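Local atomic coordinates of GRMZM2G135359 pseudokinase (Zea mays, PDB entry 6CPY), a protein that belongs to the membrane-spanning receptor-like kinases as a pseudokinase whose kinase-fold intracellular domain may bind ATP, although its catalytic activity is doubtful. Residues M145-I150 and L226-G231; R248-G253 and V278-I283. One frame throughout, in Å; residues are numbered along the deposited sequence.

From the N terminus, the chain passes through the five-stranded antiparallel sheet of the N-lobe before reaching helix 144-164, which carries the first segment of contact 1. With 75 residues between the segments, the end of helix 214-230 returns to it, so contact 1 closes a long loop that includes the small sheet 178-180/186-188. Contact 2 opens later, at the end of helix 240-250, and closes after only 24 residues on helix 269-282. The two loops therefore run in series, neither nested nor crossed. The centres of contacts 1 and 2 are about 16 Å apart, and packing joins them where L226 N lies 3.8 Å from V279 CG2. Together they tie four helices of the C-lobe, and helix 214-230 packs against both helix 144-164 and helix 269-282.

Contact 1 of 2, residues M145-I150 and L226-G231; sequences MARLRI and LEILTG
R147 and I228 carry most of this buried contact, and their side chains slide past one another in opposite directions. The nearest carbons are R147 CB and I228 CG2, 3.6 Å apart, and R147 CD follows at 3.8 Å from the same methyl. The placement follows from the torsions: I228 CG2 stands anti to its backbone N, while R147 CG lies beside the backbone N (chi1 -65°) and the chain is extended from CG to NE, which carries CD past this methyl to the end of helix 214-230. There R147 NH1 donates to I228 O at 2.8 Å, with an N-H...O angle of 162°. The acceptor sits at the guanidinium edge, only 3° out of its plane. I150 adds a looser apolar touch, its CG2 lying 4.2 Å from I228 CD1.

In the kinase fold these helices, 144-164 and 214-230, correspond to helices E and F of the C-lobe. R147 also reaches the chain between helices 256-259 and 269-282, with a salt bridge from NH1 to D261 and a hydrogen bond from NH2 to S263, while NE donates to L142 O. All three guanidinium nitrogens are thus engaged, which fixes the rotation of the group. With D261 and a C-terminal helix carbonyl beside it, the buried positive charge is probably well compensated.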
loop_
_atom_site.group_PDB
_atom_site.type_symbol
_atom_site.label_atom_id
_atom_site.label_comp_id
_atom_site.label_asym_id
_atom_site.label_seq_id
_atom_site.Cartn_x
_atom_site.Cartn_y
_atom_site.Cartn_z
ATOM N N MET A 145 -20.741 -0.260 1.922
ATOM C CA MET A 145 -20.080 -0.079 3.213
ATOM C C MET A 145 -18.654 -0.609 3.172
ATOM O O MET A 145 -17.757 -0.003 3.744
ATOM C CB MET A 145 -20.872 -0.738 4.353
ATOM C CG MET A 145 -22.180 -0.028 4.680
ATOM S SD MET A 145 -21.978 1.739 4.953
ATOM C CE MET A 145 -20.739 1.722 6.248
ATOM N N ALA A 146 -18.451 -1.732 2.492
ATOM C CA ALA A 146 -17.102 -2.253 2.295
ATOM C C ALA A 146 -16.212 -1.235 1.580
ATOM O O ALA A 146 -15.075 -0.997 1.996
ATOM C CB ALA A 146 -17.140 -3.558 1.523
ATOM N N ARG A 147 -16.740 -0.612 0.528
ATOM C CA ARG A 147 -15.983 0.393 -0.202
ATOM C C ARG A 147 -15.673 1.645 0.620
ATOM O O ARG A 147 -14.603 2.206 0.497
ATOM C CB ARG A 147 -16.670 0.735 -1.512
ATOM C CG ARG A 147 -16.698 -0.464 -2.435
ATOM C CD ARG A 147 -16.976 -0.105 -3.871
ATOM N NE ARG A 147 -17.398 -1.301 -4.595
ATOM C CZ ARG A 147 -17.415 -1.428 -5.916
ATOM N NH1 ARG A 147 -17.010 -0.450 -6.713
ATOM N NH2 ARG A 147 -17.862 -2.556 -6.437
ATOM N N LEU A 148 -16.613 2.084 1.451
ATOM C CA LEU A 148 -16.364 3.217 2.324
ATOM C C LEU A 148 -15.328 2.901 3.395
ATOM O O LEU A 148 -14.470 3.723 3.674
ATOM C CB LEU A 148 -17.671 3.725 2.948
ATOM C CG LEU A 148 -18.313 4.848 2.111
ATOM C CD1 LEU A 148 -18.388 4.543 0.626
ATOM C CD2 LEU A 148 -19.692 5.170 2.669
ATOM N N ARG A 149 -15.415 1.713 3.979
ATOM C CA ARG A 149 -14.409 1.265 4.937
ATOM C C ARG A 149 -13.010 1.227 4.341
ATOM O O ARG A 149 -12.062 1.631 4.974
ATOM C CB ARG A 149 -14.742 -0.123 5.471
ATOM C CG ARG A 149 -15.893 -0.174 6.455
ATOM C CD ARG A 149 -15.575 -1.166 7.564
ATOM N NE ARG A 149 -14.912 -2.362 7.057
ATOM C CZ ARG A 149 -14.023 -3.097 7.734
ATOM N NH1 ARG A 149 -13.648 -2.779 8.972
ATOM N NH2 ARG A 149 -13.496 -4.163 7.159
ATOM N N ILE A 150 -12.894 0.726 3.119
ATOM C CA ILE A 150 -11.615 0.670 2.434
ATOM C C ILE A 150 -11.108 2.087 2.153
ATOM O O ILE A 150 -9.965 2.417 2.452
ATOM C CB ILE A 150 -11.729 -0.153 1.135
ATOM C CG1 ILE A 150 -11.894 -1.644 1.488
ATOM C CG2 ILE A 150 -10.524 0.090 0.227
ATOM C CD1 ILE A 150 -12.447 -2.479 0.353
ATOM N N LEU A 226 -11.904 7.600 -6.812
ATOM C CA LEU A 226 -12.720 7.576 -8.038
ATOM C C LEU A 226 -12.882 6.162 -8.594
ATOM O O LEU A 226 -13.958 5.779 -9.052
ATOM C CB LEU A 226 -12.103 8.482 -9.114
ATOM C CG LEU A 226 -12.948 8.671 -10.387
ATOM C CD1 LEU A 226 -14.288 9.295 -10.020
ATOM C CD2 LEU A 226 -12.209 9.516 -11.410
ATOM N N GLU A 227 -11.800 5.389 -8.543
ATOM C CA GLU A 227 -11.810 3.999 -8.992
ATOM C C GLU A 227 -12.705 3.131 -8.122
ATOM O O GLU A 227 -13.456 2.305 -8.623
ATOM C CB GLU A 227 -10.377 3.463 -9.015
ATOM C CG GLU A 227 -10.233 2.049 -9.546
ATOM C CD GLU A 227 -8.825 1.514 -9.367
ATOM O OE1 GLU A 227 -7.911 2.320 -9.084
ATOM O OE2 GLU A 227 -8.637 0.290 -9.519
ATOM N N ILE A 228 -12.653 3.357 -6.814
ATOM C CA ILE A 228 -13.495 2.618 -5.877
ATOM C C ILE A 228 -14.973 2.946 -6.141
ATOM O O ILE A 228 -15.830 2.064 -6.117
ATOM C CB ILE A 228 -13.110 2.956 -4.417
ATOM C CG1 ILE A 228 -11.742 2.351 -4.062
ATOM C CG2 ILE A 228 -14.179 2.485 -3.461
ATOM C CD1 ILE A 228 -11.084 2.928 -2.824
ATOM N N LEU A 229 -15.259 4.214 -6.414
ATOM C CA LEU A 229 -16.636 4.646 -6.653
ATOM C C LEU A 229 -17.230 4.213 -7.997
ATOM O O LEU A 229 -18.424 3.927 -8.075
ATOM C CB LEU A 229 -16.724 6.160 -6.530
ATOM C CG LEU A 229 -16.550 6.724 -5.124
ATOM C CD1 LEU A 229 -16.383 8.233 -5.227
ATOM C CD2 LEU A 229 -17.716 6.384 -4.209
ATOM N N THR A 230 -16.410 4.193 -9.044
ATOM C CA THR A 230 -16.892 3.976 -10.413
ATOM C C THR A 230 -16.588 2.581 -10.946
ATOM O O THR A 230 -17.214 2.122 -11.904
ATOM C CB THR A 230 -16.270 4.981 -11.407
ATOM O OG1 THR A 230 -14.849 4.793 -11.468
ATOM C CG2 THR A 230 -16.560 6.386 -11.009
ATOM N N GLY A 231 -15.601 1.920 -10.352
ATOM C CA GLY A 231 -15.061 0.691 -10.895
ATOM C C GLY A 231 -14.247 0.849 -12.171
ATOM O O GLY A 231 -13.971 -0.152 -12.826
#

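Contact 2 of 2, residues R248-G253 and V278-I283; sequences RYFEGG and VVRSCI
R248 NH1 donates to G253 O at 2.9 Å, tying down the turn just beyond F250, the residue that meets helix 269-282. The acceptor lies close to the guanidinium plane, and NH2 of the same group forms a salt bridge with E258. The backbone closes this end of helix 240-250 with a Schellman motif: G253 N bonds R248 O at 2.9 Å and G252 N bonds Y249 O at 3.0 Å. G252 takes phi 92°, where a CB would jam against the preceding carbonyl O. Helix 240-250 corresponds to helix G of the kinase C-lobe, and helix 269-282 to helix H. Across the interface, R280 CD sits over one face of the F250 ring, 4.0 Å from the centroid and 15° off its normal, a CH-pi contact. R280 is bent at chi2 (57°), which brings CD back over the ring while CB approaches F250 CE1 at 3.5 Å. V279 CG1 lies 4.0 Å from F250 CZ. Replacing F250 by an alanine removes the ring and is likely to leave the R280 methylenes and V279 CG1 without their apolar partner. On the opposite face of the ring Y249 CD2 stands 3.7 Å above the plane, offset toward the rim. The charged end of R280 lies farther from the ring than CD, its NH1 in a salt bridge with D284.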
loop_
_atom_site.group_PDB
_atom_site.type_symbol
_atom_site.label_atom_id
_atom_site.label_comp_id
_atom_site.label_asym_id
_atom_site.label_seq_id
_atom_site.Cartn_x
_atom_site.Cartn_y
_atom_site.Cartn_z
ATOM N N ARG A 248 -17.358 14.979 -17.976
ATOM C CA ARG A 248 -18.789 15.158 -18.162
ATOM C C ARG A 248 -19.486 15.158 -16.809
ATOM O O ARG A 248 -20.366 15.989 -16.582
ATOM C CB ARG A 248 -19.397 14.089 -19.075
ATOM C CG ARG A 248 -20.914 14.203 -19.167
ATOM C CD ARG A 248 -21.485 13.662 -20.455
ATOM N NE ARG A 248 -21.331 12.221 -20.580
ATOM C CZ ARG A 248 -22.190 11.311 -20.126
ATOM N NH1 ARG A 248 -23.297 11.670 -19.488
ATOM N NH2 ARG A 248 -21.931 10.022 -20.317
ATOM N N TYR A 249 -19.079 14.263 -15.902
ATOM C CA TYR A 249 -19.666 14.266 -14.552
ATOM C C TYR A 249 -19.415 15.588 -13.819
ATOM O O TYR A 249 -20.353 16.234 -13.342
ATOM C CB TYR A 249 -19.169 13.113 -13.665
ATOM C CG TYR A 249 -19.750 13.243 -12.274
ATOM C CD1 TYR A 249 -21.058 12.840 -12.009
ATOM C CD2 TYR A 249 -19.034 13.860 -11.255
ATOM C CE1 TYR A 249 -21.615 13.022 -10.753
ATOM C CE2 TYR A 249 -19.577 14.033 -9.995
ATOM C CZ TYR A 249 -20.869 13.612 -9.756
ATOM O OH TYR A 249 -21.403 13.780 -8.506
ATOM N N PHE A 250 -18.158 15.995 -13.724
ATOM C CA PHE A 250 -17.826 17.199 -12.956
ATOM C C PHE A 250 -18.400 18.490 -13.550
ATOM O O PHE A 250 -18.578 19.464 -12.827
ATOM C CB PHE A 250 -16.321 17.290 -12.710
ATOM C CG PHE A 250 -15.839 16.258 -11.736
ATOM C CD1 PHE A 250 -16.332 16.253 -10.442
ATOM C CD2 PHE A 250 -14.956 15.266 -12.117
ATOM C CE1 PHE A 250 -15.936 15.291 -9.531
ATOM C CE2 PHE A 250 -14.548 14.299 -11.204
ATOM C CZ PHE A 250 -15.041 14.312 -9.914
ATOM N N GLU A 251 -18.724 18.473 -14.841
ATOM C CA GLU A 251 -19.322 19.638 -15.499
ATOM C C GLU A 251 -20.853 19.634 -15.428
ATOM O O GLU A 251 -21.511 20.535 -15.959
ATOM C CB GLU A 251 -18.821 19.724 -16.936
ATOM C CG GLU A 251 -17.331 20.044 -16.985
ATOM C CD GLU A 251 -16.731 19.948 -18.371
ATOM O OE1 GLU A 251 -17.448 19.565 -19.318
ATOM O OE2 GLU A 251 -15.523 20.253 -18.504
ATOM N N GLY A 252 -21.414 18.626 -14.766
ATOM C CA GLY A 252 -22.840 18.571 -14.500
ATOM C C GLY A 252 -23.683 17.847 -15.528
ATOM O O GLY A 252 -24.909 17.980 -15.496
ATOM N N GLY A 253 -23.055 17.065 -16.418
ATOM C CA GLY A 253 -23.768 16.359 -17.473
ATOM C C GLY A 253 -23.962 14.866 -17.277
ATOM O O GLY A 253 -24.171 14.139 -18.250
ATOM N N VAL A 278 -14.789 15.322 -2.921
ATOM C CA VAL A 278 -13.439 15.003 -2.424
ATOM C C VAL A 278 -12.535 14.619 -3.578
ATOM O O VAL A 278 -11.431 15.145 -3.687
ATOM C CB VAL A 278 -13.438 13.869 -1.371
ATOM C CG1 VAL A 278 -12.008 13.470 -0.998
ATOM C CG2 VAL A 278 -14.222 14.290 -0.146
ATOM N N VAL A 279 -12.998 13.712 -4.444
ATOM C CA VAL A 279 -12.228 13.333 -5.626
ATOM C C VAL A 279 -11.820 14.584 -6.399
ATOM O O VAL A 279 -10.642 14.765 -6.714
ATOM C CB VAL A 279 -13.005 12.388 -6.567
ATOM C CG1 VAL A 279 -12.269 12.213 -7.885
ATOM C CG2 VAL A 279 -13.241 11.028 -5.908
ATOM N N ARG A 280 -12.792 15.444 -6.707
ATOM C CA ARG A 280 -12.509 16.610 -7.557
ATOM C C ARG A 280 -11.417 17.504 -6.962
ATOM O O ARG A 280 -10.547 17.984 -7.696
ATOM C CB ARG A 280 -13.782 17.423 -7.815
ATOM C CG ARG A 280 -13.597 18.637 -8.717
ATOM C CD ARG A 280 -13.014 18.308 -10.081
ATOM N NE ARG A 280 -12.763 19.542 -10.833
ATOM C CZ ARG A 280 -11.699 20.331 -10.674
ATOM N NH1 ARG A 280 -10.744 20.026 -9.801
ATOM N NH2 ARG A 280 -11.577 21.434 -11.407
ATOM N N SER A 281 -11.462 17.723 -5.651
ATOM C CA SER A 281 -10.457 18.550 -4.970
ATOM C C SER A 281 -9.068 17.930 -5.086
ATOM O O SER A 281 -8.092 18.616 -5.419
ATOM C CB SER A 281 -10.803 18.724 -3.493
ATOM O OG SER A 281 -12.063 19.342 -3.345
ATOM N N CYS A 282 -8.991 16.624 -4.824
ATOM C CA CYS A 282 -7.720 15.897 -4.861
ATOM C C CYS A 282 -7.079 15.848 -6.247
ATOM O O CYS A 282 -5.852 15.886 -6.344
ATOM C CB CYS A 282 -7.907 14.456 -4.359
ATOM S SG CYS A 282 -8.354 14.313 -2.623
ATOM N N ILE A 283 -7.872 15.739 -7.312
ATOM C CA ILE A 283 -7.289 15.495 -8.631
ATOM C C ILE A 283 -7.102 16.770 -9.466
ATOM O O ILE A 283 -6.806 16.685 -10.655
ATOM C CB ILE A 283 -8.054 14.427 -9.444
ATOM C CG1 ILE A 283 -9.462 14.896 -9.832
ATOM C CG2 ILE A 283 -8.099 13.109 -8.677
ATOM C CD1 ILE A 283 -10.110 13.980 -10.843
#